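Long-range contacts in NimC/NimA family protein (Clostridium acetobutylicum, PDB 2IG6), which binds flavin mononucleotide and is probably an oxidoreductase of the NimC/NimA family, related to the pyridoxamine 5'-phosphate oxidases: residues L35-G40 with K70-N75; E95-D100 with V128-K133; L24-E29 with K86-R91. All coordinates share one frame; numbering follows the deposited sequence.

Interaction 1 (L35-G40 with K70-N75)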
# COMPACT_ATOMS: atom_id res chain seq x y z
N LEU A 35 -1.19 -3.56 -2.86
CA LEU A 35 -2.33 -3.28 -3.73
C LEU A 35 -3.40 -2.52 -2.96
O LEU A 35 -3.90 -3.02 -1.92
CB LEU A 35 -2.93 -4.59 -4.23
CG LEU A 35 -4.24 -4.44 -5.02
CD1 LEU A 35 -3.98 -3.72 -6.30
CD2 LEU A 35 -4.86 -5.81 -5.26
N ALA A 36 -3.68 -1.31 -3.40
CA ALA A 36 -4.71 -0.49 -2.77
C ALA A 36 -5.99 -0.49 -3.61
O ALA A 36 -5.96 -0.29 -4.83
CB ALA A 36 -4.22 0.93 -2.55
N THR A 37 -7.10 -0.74 -2.92
CA THR A 37 -8.45 -0.67 -3.45
C THR A 37 -9.27 0.25 -2.54
O THR A 37 -8.77 0.78 -1.56
CB THR A 37 -9.12 -2.06 -3.45
OG1 THR A 37 -9.05 -2.59 -2.11
CG2 THR A 37 -8.38 -3.01 -4.34
N ASN A 38 -10.54 0.43 -2.91
CA ASN A 38 -11.56 1.11 -2.11
C ASN A 38 -12.63 0.11 -1.73
O ASN A 38 -12.97 -0.79 -2.53
CB ASN A 38 -12.29 2.17 -2.98
CG ASN A 38 -11.66 3.51 -2.91
OD1 ASN A 38 -11.89 4.37 -3.74
ND2 ASN A 38 -10.86 3.72 -1.89
N GLU A 39 -13.21 0.31 -0.55
CA GLU A 39 -14.47 -0.30 -0.14
C GLU A 39 -15.34 0.89 0.24
O GLU A 39 -15.33 1.38 1.38
CB GLU A 39 -14.25 -1.24 1.04
CG GLU A 39 -15.43 -2.11 1.35
CD GLU A 39 -15.19 -3.04 2.53
OE1 GLU A 39 -14.11 -3.02 3.14
OE2 GLU A 39 -16.11 -3.81 2.86
N GLY A 40 -16.04 1.41 -0.77
CA GLY A 40 -16.69 2.70 -0.64
C GLY A 40 -15.68 3.78 -0.32
O GLY A 40 -14.68 3.92 -1.03
N LYS A 70 -13.54 -8.73 -4.56
CA LYS A 70 -14.87 -8.15 -4.68
C LYS A 70 -14.76 -6.62 -4.82
O LYS A 70 -15.51 -5.99 -5.57
CB LYS A 70 -15.72 -8.53 -3.46
CG LYS A 70 -16.03 -10.03 -3.42
CD LYS A 70 -16.51 -10.52 -2.05
CE LYS A 70 -16.88 -12.00 -2.15
NZ LYS A 70 -17.31 -12.59 -0.84
N GLN A 71 -13.80 -6.04 -4.11
CA GLN A 71 -13.55 -4.59 -4.20
C GLN A 71 -13.12 -4.19 -5.61
O GLN A 71 -13.53 -3.16 -6.11
CB GLN A 71 -12.52 -4.15 -3.16
CG GLN A 71 -13.10 -4.20 -1.74
CD GLN A 71 -12.06 -4.28 -0.66
OE1 GLN A 71 -10.88 -3.99 -0.87
NE2 GLN A 71 -12.50 -4.69 0.54
N MSE A 72 -12.29 -5.03 -6.24
CA MSE A 72 -11.76 -4.72 -7.59
C MSE A 72 -12.84 -4.85 -8.65
O MSE A 72 -12.79 -4.17 -9.69
CB MSE A 72 -10.58 -5.60 -7.93
CG MSE A 72 -9.31 -5.22 -7.15
SE MSE A 72 -7.78 -6.24 -7.72
CE MSE A 72 -8.13 -7.85 -7.00
N ILE A 73 -13.81 -5.73 -8.40
CA ILE A 73 -14.98 -5.87 -9.29
C ILE A 73 -15.89 -4.66 -9.12
O ILE A 73 -16.35 -4.09 -10.12
CB ILE A 73 -15.75 -7.17 -9.00
CG1 ILE A 73 -14.85 -8.39 -9.23
CG2 ILE A 73 -17.02 -7.26 -9.86
CD1 ILE A 73 -14.14 -8.42 -10.58
N GLN A 74 -16.13 -4.25 -7.88
CA GLN A 74 -17.03 -3.15 -7.59
C GLN A 74 -16.45 -1.80 -8.04
O GLN A 74 -17.19 -0.93 -8.50
CB GLN A 74 -17.41 -3.17 -6.10
CG GLN A 74 -18.19 -1.98 -5.57
CD GLN A 74 -19.54 -1.83 -6.22
OE1 GLN A 74 -20.09 -2.78 -6.79
NE2 GLN A 74 -20.11 -0.63 -6.11
N ASN A 75 -15.13 -1.65 -7.93
CA ASN A 75 -14.42 -0.43 -8.35
C ASN A 75 -13.08 -0.84 -8.94
O ASN A 75 -12.18 -1.23 -8.19
CB ASN A 75 -14.21 0.52 -7.18
CG ASN A 75 -13.49 1.82 -7.59
OD1 ASN A 75 -13.10 2.00 -8.75
ND2 ASN A 75 -13.32 2.72 -6.62
O HOH W 1 -10.90 -0.49 -5.88
O HOH W 2 -14.81 -1.48 -4.31
O HOH W 3 -15.11 3.62 -4.41
O HOH W 4 -15.34 -5.88 0.40
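T37 and Q71 meet at about a right angle where helix 67-74 packs on strand 33-39 of the flavin-binding antiparallel sheet, in a fold related to pyridoxamine 5'-phosphate oxidase. T37 OG1 donates a hydrogen bond to Q71 OE1 at 2.6 Å, arriving in the carbonyl plane with a C=O...donor angle of 151°. The threonine hydroxyl lies between its backbone N and carbonyl carbon (chi1 54°), a rotation that puts CG2 anti to the carbonyl carbon, where it meets M72 CG at 3.7 Å. Two residues earlier on the same side of the strand, L35 CD2 and SE of selenomethionine M72 meet tip to tip, 3.8 Å apart. Q71 CB and CG ride over the carbonyl oxygen of N38, while its amide stands near the E39 carboxylate, the two planes 28° apart. Between E39 OE1 and Q71 NE2 the angle is too poor for a hydrogen bond; OE1 forms a salt bridge with R44 instead. Outward from this shell, R46, an FMN-binding residue, bonds to T37 OG1, Q71 OE1 and L35 O, so the threonine-glutamine pair is a second shell that probably helps to position its guanidinium group. Waters bridge the two backbones: one molecule donates to both N38 O and Q71 O, and another links N38 N to N75 O. Just past the end of the helix, N75 ND2 bonds to D41 O of the second subunit and also donates to a water at 3.0 Å from ND2.

Interaction 2 (E95-D100 with V128-K133)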
# COMPACT_ATOMS: atom_id res chain seq x y z
N GLU A 95 -6.54 0.59 -13.82
CA GLU A 95 -7.78 -0.18 -13.69
C GLU A 95 -7.53 -1.64 -14.02
O GLU A 95 -6.74 -1.96 -14.91
CB GLU A 95 -8.84 0.39 -14.61
CG GLU A 95 -9.37 1.72 -14.12
CD GLU A 95 -10.61 2.23 -14.86
OE1 GLU A 95 -11.24 1.48 -15.65
OE2 GLU A 95 -10.96 3.40 -14.61
N VAL A 96 -8.22 -2.52 -13.32
CA VAL A 96 -8.06 -3.95 -13.54
C VAL A 96 -9.37 -4.56 -14.02
O VAL A 96 -10.45 -4.04 -13.73
CB VAL A 96 -7.53 -4.67 -12.27
CG1 VAL A 96 -6.14 -4.15 -11.91
CG2 VAL A 96 -8.47 -4.47 -11.10
N ALA A 97 -9.24 -5.65 -14.78
CA ALA A 97 -10.36 -6.44 -15.25
C ALA A 97 -10.08 -7.90 -14.93
O ALA A 97 -8.97 -8.37 -15.12
CB ALA A 97 -10.55 -6.25 -16.73
N ASN A 98 -11.08 -8.59 -14.41
CA ASN A 98 -11.01 -10.02 -14.24
C ASN A 98 -11.03 -10.75 -15.60
O ASN A 98 -11.85 -10.45 -16.43
CB ASN A 98 -12.20 -10.48 -13.40
CG ASN A 98 -12.16 -11.95 -13.11
OD1 ASN A 98 -11.16 -12.44 -12.61
ND2 ASN A 98 -13.20 -12.67 -13.53
N ASP A 99 -10.12 -11.70 -15.81
CA ASP A 99 -10.04 -12.46 -17.08
C ASP A 99 -10.46 -13.89 -16.76
O ASP A 99 -9.75 -14.61 -16.08
CB ASP A 99 -8.61 -12.38 -17.62
CG ASP A 99 -8.45 -12.97 -19.01
OD1 ASP A 99 -9.33 -13.73 -19.44
OD2 ASP A 99 -7.44 -12.68 -19.67
N ASP A 100 -11.63 -14.29 -17.25
CA ASP A 100 -12.21 -15.61 -16.94
C ASP A 100 -11.73 -16.76 -17.82
O ASP A 100 -12.26 -17.85 -17.71
CB ASP A 100 -13.74 -15.53 -17.05
CG ASP A 100 -14.42 -15.08 -15.77
OD1 ASP A 100 -13.84 -15.24 -14.67
OD2 ASP A 100 -15.58 -14.61 -15.88
N VAL A 128 -7.48 -14.42 -12.03
CA VAL A 128 -6.38 -13.64 -12.60
C VAL A 128 -6.98 -12.36 -13.17
O VAL A 128 -8.02 -12.40 -13.84
CB VAL A 128 -5.55 -14.42 -13.64
CG1 VAL A 128 -4.89 -15.62 -12.99
CG2 VAL A 128 -6.41 -14.87 -14.81
N LEU A 129 -6.34 -11.23 -12.87
CA LEU A 129 -6.82 -9.93 -13.32
C LEU A 129 -5.70 -9.15 -13.99
O LEU A 129 -4.55 -9.26 -13.58
CB LEU A 129 -7.33 -9.12 -12.14
CG LEU A 129 -8.35 -9.81 -11.24
CD1 LEU A 129 -7.66 -10.43 -10.03
CD2 LEU A 129 -9.39 -8.80 -10.82
N TYR A 130 -6.03 -8.37 -15.00
CA TYR A 130 -5.00 -7.60 -15.70
C TYR A 130 -5.30 -6.11 -15.71
O TYR A 130 -6.45 -5.69 -15.58
CB TYR A 130 -4.76 -8.09 -17.13
CG TYR A 130 -5.90 -7.78 -18.07
CD1 TYR A 130 -7.04 -8.54 -18.06
CD2 TYR A 130 -5.84 -6.69 -18.92
CE1 TYR A 130 -8.11 -8.25 -18.91
CE2 TYR A 130 -6.90 -6.38 -19.76
CZ TYR A 130 -8.04 -7.17 -19.74
OH TYR A 130 -9.10 -6.89 -20.56
N PHE A 131 -4.25 -5.33 -15.92
CA PHE A 131 -4.39 -3.88 -16.03
C PHE A 131 -4.86 -3.53 -17.42
O PHE A 131 -4.16 -3.79 -18.41
CB PHE A 131 -3.07 -3.18 -15.73
CG PHE A 131 -2.83 -2.97 -14.28
CD1 PHE A 131 -2.25 -3.96 -13.51
CD2 PHE A 131 -3.22 -1.79 -13.68
CE1 PHE A 131 -2.06 -3.77 -12.12
CE2 PHE A 131 -3.03 -1.59 -12.32
CZ PHE A 131 -2.44 -2.58 -11.54
N THR A 132 -6.06 -2.95 -17.50
CA THR A 132 -6.62 -2.54 -18.80
C THR A 132 -5.96 -1.24 -19.26
O THR A 132 -5.89 -0.95 -20.47
CB THR A 132 -8.13 -2.29 -18.70
OG1 THR A 132 -8.38 -1.26 -17.74
CG2 THR A 132 -8.85 -3.57 -18.32
N LYS A 133 -5.55 -0.46 -18.27
CA LYS A 133 -4.77 0.74 -18.47
C LYS A 133 -4.07 1.13 -17.18
O LYS A 133 -4.45 0.71 -16.10
CB LYS A 133 -5.65 1.90 -18.93
CG LYS A 133 -6.79 2.23 -17.99
CD LYS A 133 -7.76 3.18 -18.68
CE LYS A 133 -8.85 3.64 -17.72
NZ LYS A 133 -9.82 4.58 -18.36
O HOH W 5 -10.86 -0.81 -17.16
O HOH W 6 -10.05 -14.75 -13.31
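V96 and F131 are paired across antiparallel strands 89-98 and 126-139 as a non-hydrogen-bonded pair, their side chains lying side by side and pointing the same way. From V96, CB passes 3.6 Å from Y130 O. CG1, anti to the carbonyl carbon (chi1 -63°), then sits over the centre of the F131 ring, 3.9 Å from the centroid and 5° off the normal, a CH-pi contact. CG2 turns instead to L129 CD2, at 4.4 Å. M72 and V78 pack on V96 from the same chain and continue this apolar face.

The neighbouring pair, A97 with Y130, is hydrogen-bonded: A97 N to Y130 O and Y130 N to A97 O are both 2.9 Å. On their face of the sheet A97 CB touches T132 CG2 and Y130 CE1, and D99 CB comes to the edge of the tyrosine ring. A hydrogen bond from D99 N to V128 O extends the pairing, its N-H...O angle 172°, while the D99 carboxylate is bound by Y59 and R101.

At the other end the chain turns a corner at T132 and K133. There E95 O accepts a hydrogen bond from T132 N, E95 and K133 run alongside each other, E95 OE2 and K133 NZ being 4.1 Å apart, beyond a salt bridge, and a water spans E95 OE1 and T132 OG1. The join therefore rests on backbone bonds and apolar contacts, with charge attraction probably adding little.

Interaction 3 (L24-E29 with K86-R91). With SO4 (sulfate ion), chain F.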
# COMPACT_ATOMS: atom_id res chain seq x y z
N LEU A 24 6.51 -4.79 -14.93
CA LEU A 24 6.66 -6.20 -14.58
C LEU A 24 8.04 -6.42 -13.96
O LEU A 24 8.16 -7.02 -12.89
CB LEU A 24 6.49 -7.07 -15.82
CG LEU A 24 6.64 -8.58 -15.63
CD1 LEU A 24 5.50 -9.14 -14.77
CD2 LEU A 24 6.70 -9.25 -16.98
N GLU A 25 9.07 -5.93 -14.64
CA GLU A 25 10.46 -6.05 -14.20
C GLU A 25 10.62 -5.44 -12.82
O GLU A 25 11.21 -6.06 -11.94
CB GLU A 25 11.39 -5.33 -15.18
CG GLU A 25 12.86 -5.35 -14.82
CD GLU A 25 13.69 -4.51 -15.79
OE1 GLU A 25 13.39 -3.31 -15.96
OE2 GLU A 25 14.61 -5.07 -16.41
N PHE A 26 10.12 -4.22 -12.65
CA PHE A 26 10.29 -3.52 -11.39
C PHE A 26 9.54 -4.23 -10.25
O PHE A 26 10.09 -4.39 -9.15
CB PHE A 26 9.91 -2.04 -11.49
CG PHE A 26 10.36 -1.26 -10.27
CD1 PHE A 26 11.63 -0.74 -10.20
CD2 PHE A 26 9.53 -1.17 -9.17
CE1 PHE A 26 12.07 -0.09 -9.05
CE2 PHE A 26 9.96 -0.51 -8.01
CZ PHE A 26 11.22 0.02 -7.96
N LEU A 27 8.31 -4.65 -10.51
CA LEU A 27 7.53 -5.37 -9.49
C LEU A 27 8.18 -6.69 -9.09
O LEU A 27 8.15 -7.05 -7.92
CB LEU A 27 6.08 -5.60 -9.95
CG LEU A 27 5.24 -4.31 -9.96
CD1 LEU A 27 3.86 -4.52 -10.58
CD2 LEU A 27 5.09 -3.72 -8.56
N LYS A 28 8.79 -7.39 -10.06
CA LYS A 28 9.64 -8.54 -9.75
C LYS A 28 10.82 -8.19 -8.84
O LYS A 28 11.13 -8.95 -7.94
CB LYS A 28 10.08 -9.24 -11.04
CG LYS A 28 8.95 -9.98 -11.69
CD LYS A 28 9.40 -10.75 -12.90
CE LYS A 28 8.28 -11.60 -13.44
NZ LYS A 28 8.86 -12.69 -14.25
N GLU A 29 11.45 -7.04 -9.04
CA GLU A 29 12.53 -6.58 -8.17
C GLU A 29 12.03 -6.32 -6.76
O GLU A 29 12.76 -6.57 -5.79
CB GLU A 29 13.18 -5.28 -8.69
CG GLU A 29 13.95 -5.40 -9.99
CD GLU A 29 14.43 -4.04 -10.53
OE1 GLU A 29 14.59 -3.09 -9.72
OE2 GLU A 29 14.64 -3.92 -11.76
N LYS A 86 17.40 -1.37 -3.32
CA LYS A 86 18.11 -0.10 -3.42
C LYS A 86 17.29 1.08 -2.91
O LYS A 86 17.74 2.23 -2.99
CB LYS A 86 18.49 0.17 -4.89
CG LYS A 86 19.28 -0.94 -5.57
N GLY A 87 16.06 0.85 -2.44
CA GLY A 87 15.22 1.96 -1.99
C GLY A 87 14.46 2.70 -3.10
O GLY A 87 13.85 3.73 -2.85
N GLN A 88 14.51 2.20 -4.32
CA GLN A 88 13.70 2.78 -5.39
C GLN A 88 12.28 2.29 -5.19
O GLN A 88 12.06 1.18 -4.70
CB GLN A 88 14.17 2.33 -6.76
CG GLN A 88 15.60 2.61 -7.13
CD GLN A 88 15.88 2.10 -8.53
OE1 GLN A 88 15.75 0.90 -8.81
NE2 GLN A 88 16.22 3.01 -9.44
N TRP A 89 11.31 3.11 -5.56
CA TRP A 89 9.93 2.70 -5.39
C TRP A 89 9.05 3.05 -6.58
O TRP A 89 9.37 3.92 -7.39
CB TRP A 89 9.37 3.25 -4.08
CG TRP A 89 9.08 4.70 -4.04
CD1 TRP A 89 7.88 5.30 -4.24
CD2 TRP A 89 10.00 5.73 -3.72
NE1 TRP A 89 7.99 6.65 -4.08
CE2 TRP A 89 9.28 6.95 -3.76
CE3 TRP A 89 11.36 5.75 -3.40
CZ2 TRP A 89 9.88 8.17 -3.50
CZ3 TRP A 89 11.96 6.98 -3.14
CH2 TRP A 89 11.21 8.17 -3.19
N ILE A 90 7.95 2.33 -6.70
CA ILE A 90 7.02 2.51 -7.80
C ILE A 90 5.66 2.97 -7.28
O ILE A 90 5.25 2.64 -6.16
CB ILE A 90 6.85 1.21 -8.62
CG1 ILE A 90 6.01 1.43 -9.88
CG2 ILE A 90 6.26 0.07 -7.76
CD1 ILE A 90 6.15 0.33 -10.87
N ARG A 91 4.97 3.75 -8.10
CA ARG A 91 3.55 3.94 -7.91
C ARG A 91 2.87 3.70 -9.24
O ARG A 91 3.20 4.32 -10.22
CB ARG A 91 3.24 5.31 -7.34
CG ARG A 91 3.68 5.35 -5.85
CD ARG A 91 3.29 6.63 -5.21
NE ARG A 91 1.86 6.79 -5.01
CZ ARG A 91 1.31 7.96 -4.73
NH1 ARG A 91 2.08 9.04 -4.66
NH2 ARG A 91 0.01 8.09 -4.55
S SO4 F . 1.58 11.60 -2.41
O1 SO4 F . 1.62 12.87 -1.67
O2 SO4 F . 2.38 11.70 -3.62
O3 SO4 F . 2.14 10.59 -1.53
O4 SO4 F . 0.19 11.29 -2.74
O HOH W 7 15.22 -0.72 -11.09
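F26 of helix 13-30 presses its ring against Q88 and I90 where strand 89-98 begins, so that the helix covers one end of the antiparallel sheet of this flavoprotein fold, related to pyridoxamine 5'-phosphate oxidase. The tight part is largely apolar. F26 CE2 lies 3.6 Å from I90 CB, and CD2 is as near, the two side chains sliding past each other in opposite directions. With CG anti to the backbone N (chi1 -168°), the phenylalanine extends from the helix far enough for CZ to come within 3.6 Å of Q88 O, which lies at the ring edge, near its plane. L27 adds a slighter touch, CD2 to I90 CG2 at 4.0 Å, its side chain crossing that of I90 at about a right angle. I138 of strand 126-139 packs on both F26 and I90, and I80 on L27, carrying the apolar layer across the sheet.

Toward K86 the contact thins and becomes polar. No hydrogen bond joins the helix directly to the strand. Instead a water donates to both E29 OE1 and Q88 OE1, 2.8 Å from each; the two oxygens are 4.3 Å apart, and N84 ND2 also bonds to both. Beyond the helix contact, R91 is an FMN-binding residue, although no flavin is bound to it in this model. Its NH2 pairs with E79, and a sulfate, probably from the crystallisation liquor, is shared with R46 and C68 of the second subunit. R91 NH1 donates a hydrogen bond to sulfate O2, which lies at the edge of the guanidinium, 2.9 Å from NH1.

Overall arrangement
The three contacts all reach one antiparallel sheet. Interactions 1 and 2 touch through M72 of helix 67-74, the residue they share, which also packs on L129 to make one apolar layer, and I73 rests on N98. Interaction 3 uses the same strand 89-98 as interaction 2 but at its other end, on the opposite side of the chain's centre. Interaction 1 is buried, mixing apolar and water-bridged polar contacts beside the flavin. Interaction 2, partly buried, is strand pairing through backbone bonds; interaction 3, also partly buried, is helix-on-sheet packing around an aromatic ring. Interactions 1 and 3 also reach the second subunit, whereas no other chain of the assembly touches interaction 2.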